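Local coordinates for protein exosome complex component Rrp42 (Archaeoglobus fulgidus, PDB 3M7N) that probably serves as a non-catalytic subunit of the archaeal exosome, which degrades RNA, and probably contributes to structuring the active site of its partner Rrp41, at residues 13-18 with 205-210; 189-194 with 239-244. One frame throughout, in Å; residues are numbered along the deposited sequence.

Contacts 1 and 2 lie with their centres about 15 Å apart, on the same side of the chain's centre, and both adjoin strand 185-192 of the four-stranded antiparallel sheet. Along the chain their segments alternate: 13-18, 189-194, 205-210, 239-244. Contact 1 sets the N-terminal helix 4-19 against the turn leading into strand 211-216, whereas contact 2 sets helix 235-253 against strand 185-192. The two meet directly, for Val192 touches both Leu15 and Val207, and the backbones of Thr210 and Ile191 are hydrogen-bonded where strand 211-216 is about to begin. The end of strand 185-192 is thus packed by helices from both ends of the chain, and helix 235-253 also reaches the exonuclease 1 subunit.

Contact 1 of 2, residues 13-18 with 205-210; sequences YVLSKL and MSVGDT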
ATOM      1  N   TYR H  13       0.360  37.045   1.562  1.00 33.48           N
ATOM      2  CA  TYR H  13      -0.707  38.019   1.699  1.00 35.04           C
ATOM      3  C   TYR H  13      -1.239  38.088   3.140  1.00 33.13           C
ATOM      4  O   TYR H  13      -1.358  39.166   3.713  1.00 33.18           O
ATOM      5  CB  TYR H  13      -1.843  37.723   0.725  1.00 32.03           C
ATOM      6  CG  TYR H  13      -2.885  38.813   0.728  1.00 37.00           C
ATOM      7  CD1 TYR H  13      -2.561  40.104   0.338  1.00 39.95           C
ATOM      8  CD2 TYR H  13      -4.190  38.560   1.132  1.00 35.26           C
ATOM      9  CE1 TYR H  13      -3.505  41.112   0.353  1.00 40.57           C
ATOM     10  CE2 TYR H  13      -5.138  39.558   1.144  1.00 35.92           C
ATOM     11  CZ  TYR H  13      -4.793  40.834   0.755  1.00 42.43           C
ATOM     12  OH  TYR H  13      -5.737  41.835   0.761  1.00 42.89           O
ATOM     13  N   VAL H  14      -1.541  36.931   3.715  1.00 29.44           N
ATOM     14  CA  VAL H  14      -1.943  36.847   5.107  1.00 29.35           C
ATOM     15  C   VAL H  14      -0.874  37.442   6.014  1.00 31.66           C
ATOM     16  O   VAL H  14      -1.177  38.214   6.911  1.00 33.03           O
ATOM     17  CB  VAL H  14      -2.192  35.401   5.526  1.00 28.74           C
ATOM     18  CG1 VAL H  14      -2.475  35.322   7.010  1.00 31.62           C
ATOM     19  CG2 VAL H  14      -3.340  34.801   4.716  1.00 29.75           C
ATOM     20  N   LEU H  15       0.384  37.096   5.779  1.00 31.27           N
ATOM     21  CA  LEU H  15       1.443  37.574   6.656  1.00 35.07           C
ATOM     22  C   LEU H  15       1.611  39.081   6.535  1.00 32.79           C
ATOM     23  O   LEU H  15       1.894  39.768   7.518  1.00 33.16           O
ATOM     24  CB  LEU H  15       2.763  36.830   6.409  1.00 28.62           C
ATOM     25  CG  LEU H  15       2.693  35.357   6.829  1.00 33.14           C
ATOM     26  CD1 LEU H  15       3.942  34.566   6.419  1.00 34.28           C
ATOM     27  CD2 LEU H  15       2.424  35.207   8.336  1.00 29.52           C
ATOM     28  N   SER H  16       1.411  39.592   5.333  1.00 29.56           N
ATOM     29  CA  SER H  16       1.521  41.026   5.090  1.00 32.07           C
ATOM     30  C   SER H  16       0.446  41.764   5.906  1.00 37.19           C
ATOM     31  O   SER H  16       0.732  42.722   6.618  1.00 37.31           O
ATOM     32  CB  SER H  16       1.404  41.308   3.588  1.00 32.29           C
ATOM     33  OG  SER H  16       1.098  42.657   3.327  1.00 46.77           O
ATOM     34  N   LYS H  17      -0.784  41.274   5.840  1.00 35.20           N
ATOM     35  CA  LYS H  17      -1.861  41.843   6.614  1.00 29.35           C
ATOM     36  C   LYS H  17      -1.606  41.758   8.115  1.00 34.49           C
ATOM     37  O   LYS H  17      -1.893  42.713   8.855  1.00 32.52           O
ATOM     38  CB  LYS H  17      -3.174  41.158   6.252  1.00 33.35           C
ATOM     39  CG  LYS H  17      -3.567  41.360   4.794  1.00 35.91           C
ATOM     40  CD  LYS H  17      -3.918  42.799   4.481  1.00 31.87           C
ATOM     41  CE  LYS H  17      -5.152  43.219   5.303  1.00 46.01           C
ATOM     42  NZ  LYS H  17      -5.824  44.481   4.810  1.00 52.10           N
ATOM     43  N   LEU H  18      -1.073  40.623   8.560  1.00 26.09           N
ATOM     44  CA  LEU H  18      -0.798  40.401   9.975  1.00 28.15           C
ATOM     45  C   LEU H  18       0.216  41.416  10.500  1.00 35.29           C
ATOM     46  O   LEU H  18       0.157  41.835  11.660  1.00 39.36           O
ATOM     47  CB  LEU H  18      -0.232  39.003  10.180  1.00 31.81           C
ATOM     48  CG  LEU H  18      -0.730  38.145  11.336  1.00 32.60           C
ATOM     49  CD1 LEU H  18       0.321  37.116  11.725  1.00 26.43           C
ATOM     50  CD2 LEU H  18      -1.103  38.990  12.513  1.00 31.22           C
ATOM     51  N   MET H 205      -4.904  29.364   6.906  1.00 25.05           N
ATOM     52  CA  MET H 205      -4.122  28.163   7.164  1.00 24.86           C
ATOM     53  C   MET H 205      -2.952  28.030   6.173  1.00 27.20           C
ATOM     54  O   MET H 205      -2.046  27.253   6.391  1.00 29.48           O
ATOM     55  CB  MET H 205      -4.999  26.910   7.117  1.00 26.09           C
ATOM     56  CG  MET H 205      -6.028  26.793   8.256  1.00 30.57           C
ATOM     57  SD  MET H 205      -5.348  26.850   9.929  1.00 30.72           S
ATOM     58  CE  MET H 205      -4.219  25.450   9.885  1.00 26.00           C
ATOM     59  N   SER H 206      -2.966  28.798   5.093  1.00 25.43           N
ATOM     60  CA  SER H 206      -1.848  28.776   4.169  1.00 30.83           C
ATOM     61  C   SER H 206      -0.536  29.082   4.888  1.00 29.40           C
ATOM     62  O   SER H 206       0.535  28.757   4.413  1.00 31.50           O
ATOM     63  CB  SER H 206      -2.065  29.804   3.069  1.00 32.65           C
ATOM     64  OG  SER H 206      -1.890  31.097   3.611  1.00 36.81           O
ATOM     65  N   VAL H 207      -0.624  29.723   6.039  1.00 31.17           N
ATOM     66  CA  VAL H 207       0.566  30.091   6.785  1.00 30.79           C
ATOM     67  C   VAL H 207       1.301  28.882   7.347  1.00 30.91           C
ATOM     68  O   VAL H 207       2.519  28.885   7.430  1.00 37.46           O
ATOM     69  CB  VAL H 207       0.231  31.095   7.920  1.00 33.11           C
ATOM     70  CG1 VAL H 207       1.442  31.319   8.803  1.00 31.17           C
ATOM     71  CG2 VAL H 207      -0.253  32.423   7.322  1.00 34.10           C
ATOM     72  N   GLY H 208       0.563  27.856   7.751  1.00 28.36           N
ATOM     73  CA  GLY H 208       1.166  26.671   8.329  1.00 25.08           C
ATOM     74  C   GLY H 208       0.131  25.997   9.189  1.00 31.63           C
ATOM     75  O   GLY H 208      -0.895  26.602   9.503  1.00 35.37           O
ATOM     76  N   ASP H 209       0.374  24.753   9.573  1.00 30.86           N
ATOM     77  CA  ASP H 209      -0.628  24.003  10.325  1.00 32.86           C
ATOM     78  C   ASP H 209      -0.324  24.041  11.824  1.00 31.40           C
ATOM     79  O   ASP H 209      -0.149  23.010  12.464  1.00 32.69           O
ATOM     80  CB  ASP H 209      -0.697  22.562   9.826  1.00 35.05           C
ATOM     81  CG  ASP H 209      -1.953  21.842  10.282  1.00 52.49           C
ATOM     82  OD1 ASP H 209      -2.799  22.475  10.957  1.00 53.91           O
ATOM     83  OD2 ASP H 209      -2.101  20.636   9.963  1.00 64.24           O
ATOM     84  N   THR H 210      -0.269  25.244  12.375  1.00 27.89           N
ATOM     85  CA  THR H 210       0.236  25.448  13.731  1.00 28.55           C
ATOM     86  C   THR H 210      -0.868  26.039  14.609  1.00 28.85           C
ATOM     87  O   THR H 210      -1.107  27.256  14.611  1.00 23.45           O
ATOM     88  CB  THR H 210       1.404  26.402  13.696  1.00 24.99           C
ATOM     89  OG1 THR H 210       1.037  27.535  12.899  1.00 28.25           O
ATOM     90  CG2 THR H 210       2.590  25.740  13.055  1.00 26.89           C
TER
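Helix 4-19 and the turn after helix 202-205 come nearest at Val14 and Val207, whose CA atoms are 7.4 Å apart, while Met205 to Gly208 form a type I beta turn that brings Ser206 and Val207 round to face the helix. Val207 carries most of the contact, set obliquely against two side chains on successive residues of the helix. Its CG2 lies 3.7 Å from Val14 CG1 and 4.0 Å from Leu15 CD2. CG1 also meets Leu15 CD2, at 4.0 Å, so that this leucine methyl meets both prongs of the valine. Leu15 CG stands anti to the carbonyl carbon (chi1 -68°); chi2 of 173° sends CD1 out along the extended chain, and CD2, the other branch, is the methyl that turns to Val207. Short, branched Val14 suits the near side of the helix, where its CB points to the turn, and the longer leucine, whose CB starts off to one side, needs its extra length to bring a methyl back to the valine. In the RNase PH fold of this subunit, the contact fastens an N-terminal helix to the second exoribonuclease domain, and Val192 of strand 185-192 touches both Leu15 and Val207, extending the apolar cluster to the sheet. Ser206 brings only its OG, 4.1 Å from Val14 CG2, and that hydroxyl is hydrogen-bonded to the backbone O of Glu203. Gly208, whose N bonds to Met205 O at 3.0 Å, leaves helical geometry with phi 156°, a conformation that calls for glycine. Arg11, three residues before Val14, gives a hydrogen bond from NE to Val207 O.

Contact 2 of 2, residues 189-194 with 239-244; sequences SLIVGN and DELLDV
Leu241 on helix 235-253 reaches across to strand 185-192 and touches two residues there, Ser189 and Ile191, which alternate along the strand with Leu190, whose side chain turns away from the helix. The backbones stay well apart, the nearest CA atoms being those of Ser189 and Leu241 at 8.5 Å, and side chains bridge the interval. From CB, which points to the strand, the leucine continues to CG with chi1 near -170°, anti to the backbone N, and this carries the branch point out from the helix until CG is 4.2 Å from Ser189 OG. There the chain forks. CD1 meets the hydroxyl, 3.6 Å from Ser189 OG, while CD2 lies 3.7 Å from Ser189 CB and also meets Ile191, whose CD1 is 3.7 Å away. The isoleucine and leucine approach tip to tip, methyl against methyl. Ile191 starts across the line of approach, and its CG1 branch then brings CD1 nearer to the helix. Serine suits its position because it is small: both its CB and OG can sit beside the leucine methyls without pushing strand and helix apart. A forked leucine suits the helix side, CD1 lying against Ser189 alone of the two and CD2 sitting between Ser189 and Ile191. Tyr196 of strand 195-198 touches both Ile191 and Leu241, adding an aromatic neighbour to the group, and its OH is hydrogen-bonded to Glu240 OE1. On another side of the helix Asp243 forms a salt bridge with Arg212 of the exonuclease 1 subunit. A helix laid over an antiparallel sheet through side chains that meet end to end between the layers is an alpha/beta layer of the kind that builds the RNase PH fold.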
ATOM      1  N   SER H 189      -7.208  28.141  17.567  1.00 22.05           N
ATOM      2  CA  SER H 189      -6.515  29.281  17.008  1.00 24.23           C
ATOM      3  C   SER H 189      -5.305  28.893  16.163  1.00 25.32           C
ATOM      4  O   SER H 189      -4.563  27.959  16.481  1.00 26.90           O
ATOM      5  CB  SER H 189      -6.108  30.266  18.123  1.00 26.92           C
ATOM      6  OG  SER H 189      -7.233  30.675  18.876  1.00 21.29           O
ATOM      7  N   LEU H 190      -5.122  29.627  15.078  1.00 23.48           N
ATOM      8  CA  LEU H 190      -3.904  29.557  14.307  1.00 25.06           C
ATOM      9  C   LEU H 190      -2.822  30.368  15.055  1.00 30.62           C
ATOM     10  O   LEU H 190      -3.035  31.542  15.389  1.00 29.93           O
ATOM     11  CB  LEU H 190      -4.179  30.164  12.931  1.00 21.95           C
ATOM     12  CG  LEU H 190      -3.337  29.843  11.703  1.00 29.20           C
ATOM     13  CD1 LEU H 190      -3.226  31.080  10.814  1.00 29.31           C
ATOM     14  CD2 LEU H 190      -1.990  29.331  12.082  1.00 31.64           C
ATOM     15  N   ILE H 191      -1.666  29.766  15.323  1.00 26.59           N
ATOM     16  CA  ILE H 191      -0.583  30.516  15.954  1.00 28.18           C
ATOM     17  C   ILE H 191       0.464  30.920  14.919  1.00 31.15           C
ATOM     18  O   ILE H 191       1.088  30.072  14.299  1.00 30.23           O
ATOM     19  CB  ILE H 191       0.108  29.710  17.077  1.00 30.17           C
ATOM     20  CG1 ILE H 191      -0.928  29.081  18.017  1.00 26.39           C
ATOM     21  CG2 ILE H 191       1.081  30.584  17.834  1.00 24.99           C
ATOM     22  CD1 ILE H 191      -1.855  30.084  18.697  1.00 26.23           C
ATOM     23  N   VAL H 192       0.636  32.221  14.714  1.00 33.24           N
ATOM     24  CA  VAL H 192       1.690  32.698  13.841  1.00 30.01           C
ATOM     25  C   VAL H 192       2.677  33.566  14.616  1.00 36.05           C
ATOM     26  O   VAL H 192       2.398  34.737  14.891  1.00 36.35           O
ATOM     27  CB  VAL H 192       1.143  33.520  12.663  1.00 33.49           C
ATOM     28  CG1 VAL H 192       2.278  33.870  11.700  1.00 26.95           C
ATOM     29  CG2 VAL H 192       0.016  32.781  11.939  1.00 27.92           C
ATOM     30  N   GLY H 193       3.836  33.005  14.955  1.00 33.92           N
ATOM     31  CA  GLY H 193       4.817  33.732  15.737  1.00 30.46           C
ATOM     32  C   GLY H 193       4.309  33.906  17.160  1.00 35.64           C
ATOM     33  O   GLY H 193       4.038  32.923  17.836  1.00 38.59           O
ATOM     34  N   ASN H 194       4.168  35.148  17.615  1.00 34.88           N
ATOM     35  CA  ASN H 194       3.563  35.412  18.926  1.00 38.04           C
ATOM     36  C   ASN H 194       2.188  36.070  18.815  1.00 36.97           C
ATOM     37  O   ASN H 194       1.751  36.791  19.708  1.00 40.23           O
ATOM     38  CB  ASN H 194       4.506  36.233  19.825  1.00 40.15           C
ATOM     39  N   ASP H 239      -1.053  32.024  27.804  1.00 29.75           N
ATOM     40  CA  ASP H 239      -1.841  32.574  28.922  1.00 33.18           C
ATOM     41  C   ASP H 239      -2.941  33.516  28.452  1.00 29.74           C
ATOM     42  O   ASP H 239      -4.094  33.415  28.877  1.00 27.66           O
ATOM     43  CB  ASP H 239      -0.936  33.288  29.930  1.00 33.04           C
ATOM     44  CG  ASP H 239      -0.042  32.315  30.681  1.00 36.05           C
ATOM     45  OD1 ASP H 239      -0.522  31.192  30.935  1.00 33.78           O
ATOM     46  OD2 ASP H 239       1.130  32.652  30.978  1.00 31.15           O
ATOM     47  N   GLU H 240      -2.567  34.427  27.564  1.00 32.05           N
ATOM     48  CA  GLU H 240      -3.505  35.362  27.010  1.00 31.10           C
ATOM     49  C   GLU H 240      -4.590  34.609  26.235  1.00 32.55           C
ATOM     50  O   GLU H 240      -5.782  34.895  26.391  1.00 29.92           O
ATOM     51  CB  GLU H 240      -2.773  36.359  26.120  1.00 33.36           C
ATOM     52  CG  GLU H 240      -3.681  37.415  25.507  1.00 39.66           C
ATOM     53  CD  GLU H 240      -2.981  38.222  24.426  1.00 42.78           C
ATOM     54  OE1 GLU H 240      -3.680  38.888  23.621  1.00 38.32           O
ATOM     55  OE2 GLU H 240      -1.729  38.175  24.389  1.00 40.97           O
ATOM     56  N   LEU H 241      -4.179  33.623  25.436  1.00 31.00           N
ATOM     57  CA  LEU H 241      -5.115  32.868  24.599  1.00 29.61           C
ATOM     58  C   LEU H 241      -6.013  31.948  25.416  1.00 27.56           C
ATOM     59  O   LEU H 241      -7.136  31.666  25.036  1.00 28.72           O
ATOM     60  CB  LEU H 241      -4.366  32.052  23.536  1.00 34.47           C
ATOM     61  CG  LEU H 241      -5.214  31.401  22.436  1.00 33.64           C
ATOM     62  CD1 LEU H 241      -6.163  32.429  21.794  1.00 25.52           C
ATOM     63  CD2 LEU H 241      -4.321  30.748  21.374  1.00 24.36           C
ATOM     64  N   LEU H 242      -5.511  31.469  26.541  1.00 28.69           N
ATOM     65  CA  LEU H 242      -6.335  30.690  27.454  1.00 27.64           C
ATOM     66  C   LEU H 242      -7.600  31.484  27.795  1.00 30.48           C
ATOM     67  O   LEU H 242      -8.724  30.949  27.734  1.00 28.19           O
ATOM     68  CB  LEU H 242      -5.543  30.400  28.736  1.00 27.69           C
ATOM     69  CG  LEU H 242      -5.770  29.155  29.592  1.00 31.28           C
ATOM     70  CD1 LEU H 242      -5.662  29.540  31.035  1.00 28.54           C
ATOM     71  CD2 LEU H 242      -7.089  28.441  29.337  1.00 25.77           C
ATOM     72  N   ASP H 243      -7.410  32.765  28.150  1.00 29.91           N
ATOM     73  CA  ASP H 243      -8.522  33.627  28.578  1.00 28.93           C
ATOM     74  C   ASP H 243      -9.448  33.968  27.432  1.00 24.92           C
ATOM     75  O   ASP H 243     -10.672  33.798  27.526  1.00 25.99           O
ATOM     76  CB  ASP H 243      -8.014  34.909  29.278  1.00 30.93           C
ATOM     77  CG  ASP H 243      -7.349  34.610  30.636  1.00 34.09           C
ATOM     78  OD1 ASP H 243      -7.815  33.691  31.349  1.00 34.60           O
ATOM     79  OD2 ASP H 243      -6.345  35.271  30.975  1.00 36.18           O
ATOM     80  N   VAL H 244      -8.862  34.437  26.341  1.00 25.99           N
ATOM     81  CA  VAL H 244      -9.624  34.744  25.144  1.00 23.34           C
ATOM     82  C   VAL H 244     -10.523  33.567  24.752  1.00 26.85           C
ATOM     83  O   VAL H 244     -11.694  33.769  24.411  1.00 25.98           O
ATOM     84  CB  VAL H 244      -8.674  35.148  23.989  1.00 31.24           C
ATOM     85  CG1 VAL H 244      -9.368  35.032  22.631  1.00 27.74           C
ATOM     86  CG2 VAL H 244      -8.133  36.560  24.208  1.00 24.62           C
TER